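Local coordinates for aspartate aminotransferase (Rhodobacter sphaeroides, PDB 3NRA), which probably catalyses pyridoxal 5'-phosphate-dependent transfer of the amino group between L-aspartate and 2-oxoglutarate, giving oxaloacetate and L-glutamate, at residues 201-204 and 205-209; 269-272 and 273-276; 307-310 and 311-315; 347-351 and 352-356. All coordinates share one frame; numbering follows the deposited sequence.

Followed from the N terminus, the four contacts lie in series: none nests in or crosses another, and each joins neighbouring turns or a helix start rather than closing a long loop. Contact 1 sits on helix 198-211, which connects parallel strands 182-186 and 214-218 of the large mixed sheet. Contact 2, its centre about 22 Å from that of contact 1, opens helix 269-282 one residue after strand 263-267 of the same sheet. Contact 3 lies on helix 304-324, on the opposite side of the chain's centre from contact 2. Contact 4 leads from the loop after strand 339-340 into helix 351-362, which packs on helix 388-404. Nearest atoms of any two contacts stay at least about 11 Å apart.

Contact 1: residues 201-204 and 205-209; sequences IGQI and AALAA
Gln203 sends CG opposite its backbone N (chi1 -173°), while Leu207 carries CG opposite its carbonyl carbon (chi1 -72°), and these two settings bring the side chains together one turn apart. A further bend in Gln203 at chi2 (67°) brings NE2 alongside the leucine's branched end in the conformer described here. The two chains cross obliquely: Gln203 CG lies 3.9 Å from Leu207 CD1, and Gln203 NE2 comes to 4.1 Å from Leu207 CD2. The leucine stem also packs down on the backbone, with Leu207 CG 3.3 Å from Gln203 O. That same oxygen takes the hydrogen bond of Leu207 N at 2.8 Å, one of four consecutive alpha-helical bonds running from Ala205 N to Ile201 O through Ala208 N to Ile204 O. The small methyl of Ala205 sits close against the preceding turn, its CB 3.4 Å from Ile201 O.

Helix 198-211 is the connection of a beta-alpha-beta crossover between strands 182-186 and 214-218. Ile201 and Ile204 pack on Phe185 and Phe183 of the first strand, and Leu207 reaches Glu173 and Phe176 of helix 169-177. Between the turns, polar cohesion comes from the main chain, whose four carbonyls each receive an amide N-H; the side chains add van der Waals contact alone, so the Gln203 amide meets the leucine through NE2 without a hydrogen bond.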
# COMPACT_ATOMS: atom_id res chain seq x y z
N ILE B 201 25.02 -18.43 -2.78
CA ILE B 201 23.72 -18.68 -2.19
C ILE B 201 23.81 -19.79 -1.14
O ILE B 201 23.13 -19.74 -0.11
CB ILE B 201 22.68 -19.02 -3.29
CG1 ILE B 201 22.41 -17.76 -4.16
CG2 ILE B 201 21.39 -19.62 -2.71
CD1 ILE B 201 21.66 -16.61 -3.45
N GLY B 202 24.68 -20.77 -1.39
CA GLY B 202 24.93 -21.85 -0.43
C GLY B 202 25.53 -21.34 0.86
O GLY B 202 25.10 -21.72 1.95
N GLN B 203 26.48 -20.42 0.73
CA GLN B 203 27.14 -19.85 1.90
C GLN B 203 26.22 -18.89 2.63
O GLN B 203 26.25 -18.84 3.85
CB GLN B 203 28.47 -19.16 1.52
CG GLN B 203 29.34 -18.67 2.76
CD GLN B 203 29.89 -19.81 3.63
OE1 GLN B 203 29.56 -20.98 3.44
NE2 GLN B 203 30.75 -19.46 4.59
N ILE B 204 25.38 -18.15 1.89
CA ILE B 204 24.39 -17.28 2.53
C ILE B 204 23.43 -18.14 3.33
O ILE B 204 23.13 -17.83 4.47
CB ILE B 204 23.59 -16.42 1.51
CG1 ILE B 204 24.44 -15.23 1.01
CG2 ILE B 204 22.28 -15.90 2.15
CD1 ILE B 204 23.89 -14.56 -0.24
N ALA B 205 22.96 -19.23 2.73
CA ALA B 205 22.08 -20.15 3.42
C ALA B 205 22.74 -20.72 4.68
O ALA B 205 22.11 -20.77 5.74
CB ALA B 205 21.64 -21.30 2.48
N ALA B 206 23.99 -21.17 4.56
CA ALA B 206 24.72 -21.78 5.69
C ALA B 206 24.98 -20.78 6.80
O ALA B 206 24.82 -21.09 7.99
CB ALA B 206 26.07 -22.43 5.20
N LEU B 207 25.36 -19.55 6.44
CA LEU B 207 25.63 -18.52 7.46
C LEU B 207 24.35 -18.14 8.22
O LEU B 207 24.35 -18.09 9.44
CB LEU B 207 26.28 -17.28 6.85
CG LEU B 207 27.74 -17.43 6.40
CD1 LEU B 207 28.12 -16.22 5.54
CD2 LEU B 207 28.71 -17.61 7.59
N ALA B 208 23.25 -17.98 7.48
CA ALA B 208 21.96 -17.66 8.10
C ALA B 208 21.50 -18.75 9.08
O ALA B 208 21.04 -18.44 10.20
CB ALA B 208 20.88 -17.41 7.04
N ALA B 209 21.64 -20.01 8.68
CA ALA B 209 21.22 -21.13 9.52
C ALA B 209 22.10 -21.20 10.73
O ALA B 209 21.63 -21.45 11.80
CB ALA B 209 21.28 -22.45 8.75

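Contact 2: residues 269-272 and 273-276; sequences RAII and ARME
Residues Arg269 to Glu276 form the first two turns of the alpha-helix 269-282, which begins one residue after strand 263-267 of the large mixed sheet. Four successive bonds, each reaching back four residues, tie the turns together. Ala273 N to Arg269 O measures 2.9 Å, Met275 N to Ile271 O is the same length, and Arg274 N to Ala270 O is longer at 3.2 Å.

Met275, present as selenomethionine, carries the apolar side of the contact. Its SE touches two isoleucines, 4.1 Å from Ile271 CG2 and 4.2 Å from Ile272 CD1, which approach it from directions roughly at right angles, with the Ile271 and Met275 chains crossing at a slant. The bend at chi3 (63°) turns the terminal methyl aside after the selenium has made these contacts. Both Ile272 and Met275 then press on Ala265 of strand 263-267 and Ile106 of strand 105-108, seating the helix on the sheet.

The charged residues find partners beyond the helix. In the conformers described, Arg269 makes a salt bridge with Glu243, and Glu276 makes another with Arg78. Arg274 packs on Phe8 of the second subunit, and its NE has a weak hydrogen bond to Ala121 O. Its CG stands opposite its own carbonyl carbon (chi1 -68°), beside the backbone N, which starts the chain back along the preceding turn: Arg274 CG lies 3.4 Å from Ala270 O, and this oxygen comes over one face of the guanidinium, offset toward the rim. Further out, Arg274 NH2 lies 3.7 Å from Ile271 CG1.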
# COMPACT_ATOMS: atom_id res chain seq x y z
N ARG B 269 5.94 -19.14 7.92
CA ARG B 269 4.58 -18.94 8.34
C ARG B 269 4.45 -17.88 9.46
O ARG B 269 3.52 -17.07 9.40
CB ARG B 269 3.92 -20.27 8.71
CG ARG B 269 3.62 -21.12 7.46
CD ARG B 269 3.06 -22.45 7.81
NE ARG B 269 4.11 -23.38 8.14
CZ ARG B 269 4.77 -24.10 7.25
NH1 ARG B 269 4.49 -23.97 5.95
NH2 ARG B 269 5.72 -24.93 7.65
N ALA B 270 5.37 -17.87 10.43
CA ALA B 270 5.34 -16.88 11.48
C ALA B 270 5.49 -15.46 10.89
O ALA B 270 4.76 -14.56 11.26
CB ALA B 270 6.45 -17.15 12.54
N ILE B 271 6.40 -15.28 9.95
CA ILE B 271 6.65 -13.95 9.42
C ILE B 271 5.50 -13.51 8.48
O ILE B 271 5.05 -12.38 8.54
CB ILE B 271 8.01 -13.86 8.70
CG1 ILE B 271 9.17 -14.13 9.70
CG2 ILE B 271 8.15 -12.48 8.07
CD1 ILE B 271 10.55 -14.30 9.03
N ILE B 272 5.05 -14.42 7.63
CA ILE B 272 3.93 -14.17 6.74
C ILE B 272 2.66 -13.83 7.55
O ILE B 272 1.96 -12.90 7.21
CB ILE B 272 3.67 -15.38 5.81
CG1 ILE B 272 4.81 -15.51 4.77
CG2 ILE B 272 2.30 -15.27 5.12
CD1 ILE B 272 4.62 -14.72 3.57
N ALA B 273 2.41 -14.55 8.64
CA ALA B 273 1.25 -14.22 9.52
C ALA B 273 1.34 -12.77 10.09
O ALA B 273 0.36 -12.05 10.10
CB ALA B 273 1.10 -15.28 10.68
N ARG B 274 2.54 -12.37 10.52
CA ARG B 274 2.78 -10.99 10.94
C ARG B 274 2.52 -9.98 9.81
O ARG B 274 1.83 -8.99 10.02
CB ARG B 274 4.18 -10.83 11.50
CG ARG B 274 4.39 -11.59 12.83
CD ARG B 274 5.53 -11.03 13.61
NE ARG B 274 6.84 -11.35 13.05
CZ ARG B 274 7.74 -12.21 13.58
NH1 ARG B 274 7.49 -12.91 14.70
NH2 ARG B 274 8.92 -12.36 12.99
N MSE B 275 3.04 -10.27 8.61
CA MSE B 275 2.88 -9.38 7.44
C MSE B 275 1.38 -9.21 7.07
O MSE B 275 0.97 -8.13 6.65
CB MSE B 275 3.64 -9.95 6.23
CG MSE B 275 5.18 -10.01 6.39
SE MSE B 275 6.02 -10.99 4.95
CE MSE B 275 5.49 -9.82 3.53
N GLU B 276 0.60 -10.28 7.25
CA GLU B 276 -0.85 -10.28 7.02
C GLU B 276 -1.56 -9.37 7.98
O GLU B 276 -2.43 -8.59 7.60
CB GLU B 276 -1.42 -11.70 7.21
CG GLU B 276 -2.91 -11.85 6.88
CD GLU B 276 -3.83 -11.70 8.08
OE1 GLU B 276 -3.80 -12.58 8.97
OE2 GLU B 276 -4.62 -10.74 8.11

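Contact 3: residues 307-310 and 311-315; sequences DRIA and RHQAI
Arg308 O accepts two hydrogen bonds from His312, one turn on in the alpha-helix 304-324. The backbone His312 N reaches it at 3.1 Å and the ring ND1 at 2.9 Å, the donors coming from opposite faces of the carbonyl plane. The ring bond is straight at hydrogen (162°) and lies in the imidazole plane, although ND1 stands above the carbonyl plane, off a lone pair. On its other side the ring is held by His312 NE2 with Ser385 OG, so both nitrogens are engaged and its rotation is fixed.

The Arg308 chain runs alongside, its CG 3.7 Å from His312 CE1. Both terminal nitrogens of its guanidinium bind carbonyls: NH2 binds Glu53 O, and NH1 binds Thr254 O, next to Lys253, which carries the pyridoxal phosphate. Gln313 N is bonded to Ile309 O at 2.9 Å, while Gln313 OE1 accepts from Ala227 N.

The exposed pair Asp307 and Arg311 is looser. Its backbone bond, Arg311 N to Asp307 O, is short at 2.8 Å, but no N-H points at the carboxylate: Arg311 NH2 stays 4.5 Å from Asp307 OD2, and Arg311 NH1 instead touches Asp307 CB at 3.4 Å.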
# COMPACT_ATOMS: atom_id res chain seq x y z
N ASP B 307 10.79 -15.23 -25.92
CA ASP B 307 10.99 -14.09 -26.82
C ASP B 307 11.30 -12.81 -26.05
O ASP B 307 12.17 -12.04 -26.46
CB ASP B 307 9.77 -13.86 -27.69
CG ASP B 307 9.55 -14.95 -28.70
OD1 ASP B 307 10.56 -15.48 -29.26
OD2 ASP B 307 8.37 -15.28 -28.95
N ARG B 308 10.59 -12.56 -24.96
CA ARG B 308 10.83 -11.35 -24.18
C ARG B 308 12.27 -11.30 -23.68
O ARG B 308 12.90 -10.27 -23.75
CB ARG B 308 9.86 -11.24 -23.01
CG ARG B 308 10.25 -10.14 -21.98
CD ARG B 308 9.05 -9.54 -21.29
NE ARG B 308 8.15 -8.90 -22.24
CZ ARG B 308 7.11 -8.14 -21.89
NH1 ARG B 308 6.84 -7.90 -20.59
NH2 ARG B 308 6.36 -7.59 -22.83
N ILE B 309 12.75 -12.42 -23.14
CA ILE B 309 14.14 -12.52 -22.65
C ILE B 309 15.11 -12.30 -23.80
O ILE B 309 16.08 -11.59 -23.64
CB ILE B 309 14.41 -13.94 -22.01
CG1 ILE B 309 13.67 -14.09 -20.69
CG2 ILE B 309 15.89 -14.19 -21.84
CD1 ILE B 309 13.50 -15.57 -20.24
N ALA B 310 14.80 -12.88 -24.98
CA ALA B 310 15.64 -12.67 -26.14
C ALA B 310 15.69 -11.18 -26.60
O ALA B 310 16.76 -10.67 -26.98
CB ALA B 310 15.17 -13.62 -27.34
N ARG B 311 14.54 -10.50 -26.59
CA ARG B 311 14.52 -9.09 -27.02
C ARG B 311 15.33 -8.22 -26.05
O ARG B 311 16.10 -7.34 -26.49
CB ARG B 311 13.10 -8.57 -27.12
CG ARG B 311 12.30 -9.14 -28.29
CD ARG B 311 10.97 -8.40 -28.46
NE ARG B 311 9.99 -9.18 -29.21
CZ ARG B 311 9.23 -10.17 -28.70
NH1 ARG B 311 9.29 -10.51 -27.40
NH2 ARG B 311 8.37 -10.82 -29.50
N HIS B 312 15.22 -8.50 -24.74
CA HIS B 312 15.99 -7.78 -23.75
C HIS B 312 17.48 -8.07 -23.81
O HIS B 312 18.29 -7.21 -23.52
CB HIS B 312 15.47 -8.08 -22.34
CG HIS B 312 14.23 -7.34 -22.00
ND1 HIS B 312 12.99 -7.75 -22.41
CD2 HIS B 312 14.04 -6.24 -21.24
CE1 HIS B 312 12.08 -6.92 -21.93
NE2 HIS B 312 12.69 -6.00 -21.22
N GLN B 313 17.83 -9.29 -24.19
CA GLN B 313 19.23 -9.71 -24.27
C GLN B 313 19.91 -9.02 -25.45
O GLN B 313 21.07 -8.67 -25.37
CB GLN B 313 19.32 -11.24 -24.42
CG GLN B 313 20.67 -11.84 -24.02
CD GLN B 313 20.64 -13.36 -23.85
OE1 GLN B 313 19.70 -13.94 -23.26
NE2 GLN B 313 21.69 -14.02 -24.32
N ALA B 314 19.17 -8.80 -26.53
CA ALA B 314 19.70 -8.05 -27.68
C ALA B 314 19.98 -6.59 -27.29
O ALA B 314 21.03 -6.04 -27.65
CB ALA B 314 18.74 -8.13 -28.87
N ILE B 315 19.09 -6.00 -26.50
CA ILE B 315 19.28 -4.64 -26.00
C ILE B 315 20.46 -4.59 -25.02
O ILE B 315 21.36 -3.75 -25.16
CB ILE B 315 18.03 -4.11 -25.28
CG1 ILE B 315 16.86 -3.96 -26.26
CG2 ILE B 315 18.34 -2.76 -24.64
CD1 ILE B 315 15.56 -3.68 -25.57

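Contact 4: residues 347-351 and 352-356; sequences LAVAP and AEFVK
Ala350 O takes the amide of Phe354 at 2.9 Å (Ala350 O to Phe354 N), the first sound alpha-helical bond where the loop after strand 339-340 turns into helix 351-362. Ala350 is the N-cap, Pro351 opens the first turn, and Val355 N follows with a bond of 3.1 Å to Pro351 O. Proline suits this place, since no carbonyl of the helix needs an N-H from it.

Glu353, three residues after the cap, folds back on the entrance. Its OE1 accepts from Ala350 N at 3.0 Å, the N-H pointing almost straight at it (163°) and meeting the oxygen on the anti side, somewhat out of the carboxylate plane. This is one half of a capping box; the alanine has no side-chain acceptor to give the other half. CG of Glu353 stands beside its own backbone N (chi1 -63°) and the chain beyond is extended, which carries the carboxylate back to the cap residue. Its charge near the helix N terminus is probably stabilising.

Next to this bond, Val349 and Phe354 make a hydrophobic staple, joining the residue before the cap to the fourth of the helix, with Val349 CG2 3.9 Å from Phe354 CB. The phenyl group packs in turn on Leu401 and Val402 of helix 388-404. Leu347 crosses it at about a right angle in a CH-pi contact: its CD1 lies over one face, 3.5 Å from the centroid of the Phe354 ring and 18° off the normal, displaced toward Phe354 CG, 3.3 Å away.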
# COMPACT_ATOMS: atom_id res chain seq x y z
N LEU B 347 35.27 12.95 -14.42
CA LEU B 347 34.75 13.97 -15.31
C LEU B 347 35.11 15.29 -14.72
O LEU B 347 35.46 15.38 -13.54
CB LEU B 347 33.24 13.85 -15.43
CG LEU B 347 32.64 12.51 -15.87
CD1 LEU B 347 31.08 12.59 -15.86
CD2 LEU B 347 33.14 12.09 -17.24
N ALA B 348 34.96 16.35 -15.52
CA ALA B 348 35.28 17.71 -15.07
C ALA B 348 34.15 18.31 -14.25
O ALA B 348 34.26 19.40 -13.79
CB ALA B 348 35.57 18.61 -16.24
N VAL B 349 33.04 17.56 -14.10
CA VAL B 349 31.93 17.95 -13.23
C VAL B 349 31.69 16.80 -12.24
O VAL B 349 32.12 15.64 -12.50
CB VAL B 349 30.62 18.22 -14.06
CG1 VAL B 349 30.86 19.31 -15.08
CG2 VAL B 349 30.16 16.95 -14.77
N ALA B 350 31.02 17.11 -11.13
CA ALA B 350 30.69 16.08 -10.13
C ALA B 350 29.61 15.12 -10.69
O ALA B 350 28.86 15.49 -11.62
CB ALA B 350 30.24 16.73 -8.83
N PRO B 351 29.56 13.87 -10.17
CA PRO B 351 28.56 12.91 -10.63
C PRO B 351 27.11 13.42 -10.64
O PRO B 351 26.41 13.24 -11.64
CB PRO B 351 28.71 11.76 -9.65
CG PRO B 351 30.22 11.79 -9.29
CD PRO B 351 30.57 13.24 -9.27
N ALA B 352 26.69 14.10 -9.57
CA ALA B 352 25.32 14.62 -9.50
C ALA B 352 25.05 15.69 -10.59
O ALA B 352 23.94 15.76 -11.16
CB ALA B 352 25.01 15.17 -8.12
N GLU B 353 26.07 16.49 -10.88
CA GLU B 353 25.98 17.51 -11.91
C GLU B 353 25.89 16.85 -13.29
O GLU B 353 25.14 17.29 -14.12
CB GLU B 353 27.18 18.49 -11.80
CG GLU B 353 27.20 19.28 -10.44
CD GLU B 353 28.51 20.06 -10.18
OE1 GLU B 353 29.61 19.67 -10.68
OE2 GLU B 353 28.44 21.05 -9.42
N PHE B 354 26.62 15.74 -13.50
CA PHE B 354 26.61 15.07 -14.77
C PHE B 354 25.24 14.47 -15.08
O PHE B 354 24.76 14.56 -16.23
CB PHE B 354 27.67 13.98 -14.84
CG PHE B 354 27.88 13.44 -16.22
CD1 PHE B 354 28.40 14.25 -17.23
CD2 PHE B 354 27.59 12.13 -16.52
CE1 PHE B 354 28.59 13.75 -18.53
CE2 PHE B 354 27.76 11.63 -17.82
CZ PHE B 354 28.26 12.45 -18.82
N VAL B 355 24.58 13.90 -14.06
CA VAL B 355 23.20 13.38 -14.22
C VAL B 355 22.23 14.47 -14.72
O VAL B 355 21.45 14.24 -15.63
CB VAL B 355 22.66 12.76 -12.91
CG1 VAL B 355 21.13 12.54 -13.00
CG2 VAL B 355 23.40 11.45 -12.58
N LYS B 356 22.34 15.68 -14.16
CA LYS B 356 21.54 16.81 -14.64
C LYS B 356 21.89 17.17 -16.07
O LYS B 356 21.01 17.42 -16.88
CB LYS B 356 21.74 18.01 -13.74
CG LYS B 356 21.19 17.80 -12.31
CD LYS B 356 21.52 18.95 -11.39
CE LYS B 356 20.84 18.76 -10.01
NZ LYS B 356 20.75 20.06 -9.25